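Local coordinates for periplasmic beta-glucosidase (Pseudomonas aeruginosa, PDB 6R5T), which probably hydrolyses terminal, non-reducing beta-D-glucosyl residues with release of beta-D-glucose, acting in the periplasm as a family 3 glycoside hydrolase, at residues S498-L503 with G526-N531; L624-E629 with A635-R640. The protein carries 1 engineered substitution. One frame throughout, in Å; residues are numbered along the deposited sequence.

In the fold
The two contacts belong to different domains of this multidomain glycosidase. Interaction 1 pairs helices 497-508 and 526-531 in the family 3 C-terminal domain, where they follow successive strands of a mainly parallel sheet. Further along the chain, interaction 2 joins strands 619-626 and 636-645 of the fibronectin type III-like sandwich. Their centres lie 45 Å apart and their nearest atoms about 27 Å, so neither touches the other. Both also stand away from the glycan pocket that contains Asp79, Trp398 and Glu486 and from the magnesium site at Asp661 and Val663. A bound di(hydroxyethyl)ether comes within about 11 Å of the Glu528 side chain in interaction 1.

Interaction 1: residues S498-L503 with G526-N531; sequences SQRRLL and GWEQEN
The carbonyl oxygen of Trp527, whose indole packs against Leu503 of the other helix, is gripped twice by Asn531. The backbone N of Asn531 reaches Trp527 O at 2.9 Å in the helical bond. The side-chain ND2 of Asn531 adds a second bond to Trp527 O at 3.0 Å (N-H...O 156°), and the same nitrogen lies over one face of the indole, toward its rim. Trp527 swings its ring toward helix 497-508 because CG sits anti to the backbone N (chi1 179°). There the six-membered ring does the touching: CZ3 packs on Leu503 CB at 3.9 Å, while CH2 comes within 3.7 Å of Leu503 O, obliquely to the ring. Lys504, next in that helix, adds a cation-pi contact with the indole. Farther out on the Leu503 side chain, CD1 meets Glu528 OE2 at 4.1 Å, the pair crossing nearly at right angles. The Glu528 chain bends at its second torsion and carries OE2 to 4.0 Å from CD of Arg500, so the arginine offers its aliphatic part. Its NE stays 5.3 Å from Glu528 OE2 and bonds instead to Ile495 O. Segments 498-503 and 526-531 run nearly parallel (16°), their axes no closer than 11.7 Å, and their helices belong to successive beta-alpha-beta crossovers around strand 513-518, whose Leu515 touches both Leu503 and Glu528. With the charged atoms apart, attraction between Arg500 and Glu528 can only be long-range and may offset part of the cost of burying the carboxylate's charge; what touches directly is leucine, indole and methylene carbon, plus Glu528 OE2 and Leu503 O against carbon.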
loop_
_atom_site.group_PDB
_atom_site.type_symbol
_atom_site.label_atom_id
_atom_site.label_comp_id
_atom_site.label_asym_id
_atom_site.label_seq_id
_atom_site.Cartn_x
_atom_site.Cartn_y
_atom_site.Cartn_z
ATOM N N SER A 498 -9.953 24.237 5.592
ATOM C CA SER A 498 -10.245 25.607 6.107
ATOM C C SER A 498 -9.162 26.549 5.586
ATOM O O SER A 498 -9.440 27.740 5.247
ATOM C CB SER A 498 -10.332 25.680 7.589
ATOM O OG SER A 498 -9.124 25.164 8.167
ATOM N N GLN A 499 -7.919 26.068 5.566
ATOM C CA GLN A 499 -6.783 26.875 5.106
ATOM C C GLN A 499 -6.759 26.988 3.569
ATOM O O GLN A 499 -6.270 27.999 3.062
ATOM C CB GLN A 499 -5.510 26.302 5.691
ATOM C CG GLN A 499 -5.439 26.395 7.208
ATOM C CD GLN A 499 -4.178 25.719 7.682
ATOM O OE1 GLN A 499 -3.105 26.201 7.310
ATOM N NE2 GLN A 499 -4.286 24.622 8.437
ATOM N N ARG A 500 -7.156 25.943 2.836
ATOM C CA ARG A 500 -7.178 26.050 1.346
ATOM C C ARG A 500 -8.258 27.050 0.935
ATOM O O ARG A 500 -8.030 27.794 -0.028
ATOM C CB ARG A 500 -7.438 24.699 0.679
ATOM C CG ARG A 500 -6.276 23.753 0.873
ATOM C CD ARG A 500 -6.317 22.467 0.051
ATOM N NE ARG A 500 -7.257 21.587 0.659
ATOM C CZ ARG A 500 -8.491 21.390 0.234
ATOM N NH1 ARG A 500 -8.882 21.948 -0.897
ATOM N NH2 ARG A 500 -9.292 20.582 0.902
ATOM N N ARG A 501 -9.357 27.115 1.681
ATOM C CA ARG A 501 -10.406 28.134 1.399
ATOM C C ARG A 501 -9.784 29.522 1.573
ATOM O O ARG A 501 -10.030 30.432 0.724
ATOM C CB ARG A 501 -11.562 27.911 2.367
ATOM C CG ARG A 501 -12.747 28.816 2.085
ATOM C CD ARG A 501 -13.859 28.427 3.043
ATOM N NE ARG A 501 -14.998 29.312 2.826
ATOM C CZ ARG A 501 -16.008 29.467 3.682
ATOM N NH1 ARG A 501 -16.001 28.851 4.850
ATOM N NH2 ARG A 501 -16.984 30.306 3.384
ATOM N N LEU A 502 -9.033 29.720 2.642
ATOM C CA LEU A 502 -8.279 30.976 2.920
ATOM C C LEU A 502 -7.357 31.308 1.743
ATOM O O LEU A 502 -7.326 32.452 1.233
ATOM C CB LEU A 502 -7.521 30.838 4.253
ATOM C CG LEU A 502 -6.527 31.930 4.596
ATOM C CD1 LEU A 502 -7.266 33.247 4.797
ATOM C CD2 LEU A 502 -5.740 31.537 5.830
ATOM N N LEU A 503 -6.545 30.321 1.313
ATOM C CA LEU A 503 -5.568 30.567 0.232
ATOM C C LEU A 503 -6.318 30.949 -1.049
ATOM O O LEU A 503 -5.828 31.851 -1.728
ATOM C CB LEU A 503 -4.748 29.297 -0.021
ATOM C CG LEU A 503 -3.762 28.902 1.079
ATOM C CD1 LEU A 503 -2.962 27.700 0.605
ATOM C CD2 LEU A 503 -2.839 30.016 1.473
ATOM N N GLY A 526 -0.905 20.497 -5.496
ATOM C CA GLY A 526 -1.104 20.826 -6.924
ATOM C C GLY A 526 -1.697 22.222 -7.089
ATOM O O GLY A 526 -1.215 22.937 -7.970
ATOM N N TRP A 527 -2.717 22.595 -6.311
ATOM C CA TRP A 527 -3.343 23.942 -6.474
ATOM C C TRP A 527 -2.298 24.991 -6.133
ATOM O O TRP A 527 -2.171 26.023 -6.820
ATOM C CB TRP A 527 -4.587 24.109 -5.602
ATOM C CG TRP A 527 -5.219 25.460 -5.734
ATOM C CD1 TRP A 527 -6.271 25.788 -6.551
ATOM C CD2 TRP A 527 -4.874 26.658 -5.035
ATOM N NE1 TRP A 527 -6.583 27.115 -6.411
ATOM C CE2 TRP A 527 -5.711 27.685 -5.535
ATOM C CE3 TRP A 527 -3.906 26.974 -4.095
ATOM C CZ2 TRP A 527 -5.624 28.986 -5.053
ATOM C CZ3 TRP A 527 -3.800 28.265 -3.646
ATOM C CH2 TRP A 527 -4.664 29.251 -4.121
ATOM N N GLU A 528 -1.559 24.741 -5.062
ATOM C CA GLU A 528 -0.543 25.708 -4.578
ATOM C C GLU A 528 0.553 25.911 -5.631
ATOM O O GLU A 528 0.968 27.052 -5.904
ATOM C CB GLU A 528 0.016 25.229 -3.235
ATOM C CG GLU A 528 -1.016 25.207 -2.125
ATOM C CD GLU A 528 -2.003 24.033 -2.116
ATOM O OE1 GLU A 528 -1.899 23.076 -2.947
ATOM O OE2 GLU A 528 -2.964 24.063 -1.301
ATOM N N GLN A 529 1.039 24.819 -6.213
ATOM C CA GLN A 529 2.114 24.931 -7.227
ATOM C C GLN A 529 1.589 25.737 -8.452
ATOM O O GLN A 529 2.391 26.401 -9.125
ATOM C CB GLN A 529 2.615 23.534 -7.589
ATOM C CG GLN A 529 3.654 23.523 -8.717
ATOM C CD GLN A 529 4.925 24.284 -8.430
ATOM O OE1 GLN A 529 5.324 24.467 -7.290
ATOM N NE2 GLN A 529 5.555 24.768 -9.497
ATOM N N GLU A 530 0.309 25.647 -8.767
ATOM C CA GLU A 530 -0.263 26.384 -9.919
ATOM C C GLU A 530 -0.483 27.864 -9.544
ATOM O O GLU A 530 -0.266 28.749 -10.417
ATOM C CB GLU A 530 -1.545 25.704 -10.338
ATOM C CG GLU A 530 -2.153 26.265 -11.603
ATOM C CD GLU A 530 -1.212 26.332 -12.799
ATOM O OE1 GLU A 530 -1.337 27.318 -13.552
ATOM O OE2 GLU A 530 -0.379 25.399 -13.005
ATOM N N ASN A 531 -0.873 28.161 -8.313
ATOM C CA ASN A 531 -1.446 29.492 -7.995
ATOM C C ASN A 531 -0.550 30.340 -7.096
ATOM O O ASN A 531 -0.650 31.585 -7.122
ATOM C CB ASN A 531 -2.815 29.309 -7.350
ATOM C CG ASN A 531 -3.819 28.852 -8.364
ATOM O OD1 ASN A 531 -4.315 29.697 -9.109
ATOM N ND2 ASN A 531 -4.106 27.561 -8.465
#

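Interaction 2: residues L624-E629 with A635-R640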
loop_
_atom_site.group_PDB
_atom_site.type_symbol
_atom_site.label_atom_id
_atom_site.label_comp_id
_atom_site.label_asym_id
_atom_site.label_seq_id
_atom_site.Cartn_x
_atom_site.Cartn_y
_atom_site.Cartn_z
ATOM N N LEU A 624 29.091 14.759 -17.324
ATOM C CA LEU A 624 29.611 13.719 -16.443
ATOM C C LEU A 624 30.701 12.926 -17.171
ATOM O O LEU A 624 30.483 12.553 -18.332
ATOM C CB LEU A 624 28.453 12.790 -16.089
ATOM C CG LEU A 624 28.832 11.562 -15.281
ATOM C CD1 LEU A 624 29.426 11.893 -13.936
ATOM C CD2 LEU A 624 27.626 10.660 -15.135
ATOM N N ARG A 625 31.800 12.702 -16.486
ATOM C CA ARG A 625 32.916 11.894 -17.034
ATOM C C ARG A 625 33.301 10.813 -16.025
ATOM O O ARG A 625 33.525 11.114 -14.847
ATOM C CB ARG A 625 34.059 12.848 -17.400
ATOM C CG ARG A 625 33.697 13.839 -18.513
ATOM C CD ARG A 625 33.530 13.192 -19.894
ATOM N NE ARG A 625 33.212 14.087 -21.025
ATOM C CZ ARG A 625 32.018 14.180 -21.646
ATOM N NH1 ARG A 625 30.979 13.456 -21.241
ATOM N NH2 ARG A 625 31.854 15.015 -22.669
ATOM N N LEU A 626 33.445 9.568 -16.491
ATOM C CA LEU A 626 33.927 8.462 -15.650
ATOM C C LEU A 626 35.414 8.223 -15.953
ATOM O O LEU A 626 35.808 8.398 -17.119
ATOM C CB LEU A 626 33.118 7.202 -15.949
ATOM C CG LEU A 626 31.611 7.331 -15.814
ATOM C CD1 LEU A 626 30.945 5.974 -16.053
ATOM C CD2 LEU A 626 31.249 7.872 -14.439
ATOM N N SER A 627 36.158 7.790 -14.950
ATOM C CA SER A 627 37.628 7.591 -15.032
ATOM C C SER A 627 37.936 6.397 -15.951
ATOM O O SER A 627 39.036 6.359 -16.499
ATOM C CB SER A 627 38.246 7.408 -13.692
ATOM O OG SER A 627 37.669 6.335 -13.023
ATOM N N SER A 628 37.008 5.458 -16.138
ATOM C CA SER A 628 37.174 4.400 -17.152
ATOM C C SER A 628 35.829 3.789 -17.526
ATOM O O SER A 628 34.839 4.008 -16.820
ATOM C CB SER A 628 38.179 3.339 -16.746
ATOM O OG SER A 628 37.676 2.436 -15.797
ATOM N N GLU A 629 35.858 3.032 -18.603
ATOM C CA GLU A 629 34.675 2.360 -19.165
ATOM C C GLU A 629 34.526 0.984 -18.534
ATOM O O GLU A 629 33.464 0.410 -18.715
ATOM C CB GLU A 629 34.813 2.283 -20.680
ATOM C CG GLU A 629 34.578 3.631 -21.351
ATOM C CD GLU A 629 34.362 3.600 -22.859
ATOM O OE1 GLU A 629 33.739 2.622 -23.369
ATOM O OE2 GLU A 629 34.798 4.570 -23.528
ATOM N N ALA A 635 38.793 -2.683 -7.558
ATOM C CA ALA A 635 39.169 -1.309 -7.949
ATOM C C ALA A 635 38.017 -0.348 -7.626
ATOM O O ALA A 635 36.896 -0.796 -7.377
ATOM C CB ALA A 635 39.537 -1.257 -9.400
ATOM N N THR A 636 38.349 0.927 -7.660
ATOM C CA THR A 636 37.433 2.083 -7.511
ATOM C C THR A 636 37.406 2.807 -8.840
ATOM O O THR A 636 38.413 2.844 -9.588
ATOM C CB THR A 636 37.882 2.978 -6.351
ATOM O OG1 THR A 636 37.610 2.212 -5.178
ATOM C CG2 THR A 636 37.127 4.274 -6.211
ATOM N N LEU A 637 36.241 3.368 -9.117
ATOM C CA LEU A 637 35.941 4.213 -10.279
ATOM C C LEU A 637 35.729 5.626 -9.729
ATOM O O LEU A 637 35.194 5.753 -8.586
ATOM C CB LEU A 637 34.647 3.641 -10.885
ATOM C CG LEU A 637 34.199 4.247 -12.201
ATOM C CD1 LEU A 637 34.477 3.281 -13.332
ATOM C CD2 LEU A 637 32.726 4.610 -12.168
ATOM N N GLU A 638 36.113 6.634 -10.504
ATOM C CA GLU A 638 35.730 8.048 -10.218
ATOM C C GLU A 638 34.714 8.539 -11.256
ATOM O O GLU A 638 34.897 8.327 -12.466
ATOM C CB GLU A 638 36.973 8.937 -10.169
ATOM C CG GLU A 638 37.902 8.602 -9.014
ATOM C CD GLU A 638 39.173 9.437 -9.004
ATOM O OE1 GLU A 638 39.448 10.119 -10.026
ATOM O OE2 GLU A 638 39.859 9.429 -7.961
ATOM N N ALA A 639 33.727 9.299 -10.777
ATOM C CA ALA A 639 32.744 10.036 -11.587
ATOM C C ALA A 639 32.989 11.503 -11.297
ATOM O O ALA A 639 32.911 11.906 -10.101
ATOM C CB ALA A 639 31.362 9.597 -11.217
ATOM N N ARG A 640 33.335 12.255 -12.337
ATOM C CA ARG A 640 33.671 13.670 -12.154
ATOM C C ARG A 640 32.691 14.572 -12.867
ATOM O O ARG A 640 32.317 14.338 -14.040
ATOM C CB ARG A 640 35.078 13.971 -12.666
ATOM C CG ARG A 640 36.167 13.380 -11.794
ATOM C CD ARG A 640 37.556 13.821 -12.248
ATOM N NE ARG A 640 38.533 13.061 -11.473
ATOM C CZ ARG A 640 39.557 13.577 -10.801
ATOM N NH1 ARG A 640 39.824 14.874 -10.851
ATOM N NH2 ARG A 640 40.351 12.774 -10.112
#
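Leu626 and Ala639 face each other as a non-hydrogen-bonded pair where strands 619-626 and 636-645 run antiparallel at one side of a three-stranded sheet in the fibronectin type III-like beta sandwich. This is the tight side. Leu626 CD2 rests on Ala639 CB at 3.7 Å, and the same methyl extends toward CD2 of Leu637. Leu624 CD1 lies beside it, 4.1 Å from Ala639 CB. Strand 725-732 of the second sheet covers this apolar row, with Arg728 on Leu624 and Leu626, and Phe730 on Leu637. Arg625 and Arg640 form the neighbouring hydrogen-bonded pair: Arg640 N gives Arg625 O a nearly straight bond of 2.8 Å, returned from Arg625 N to Arg640 O at 3.0 Å.

The opposite face is looser and largely polar. There the exposed Arg625 folds back, its NH1 bonding to Leu624 O from above the carbonyl plane, a pose that may owe something to a crystal neighbour. Arg640 NH2 makes a salt bridge with Glu638 OE1 at 2.8 Å, the oxygen lying at the edge of the guanidinium, while NH1 pairs with Glu688. Beyond Leu626 the first chain turns out of strand geometry, yet Ser627 N still bonds to Glu638 O. The Ser627 hydroxyl, held between its backbone N and carbonyl carbon (chi1 57°), replaces the backbone acceptor: Glu638 N donates to Ser627 OG at 3.0 Å.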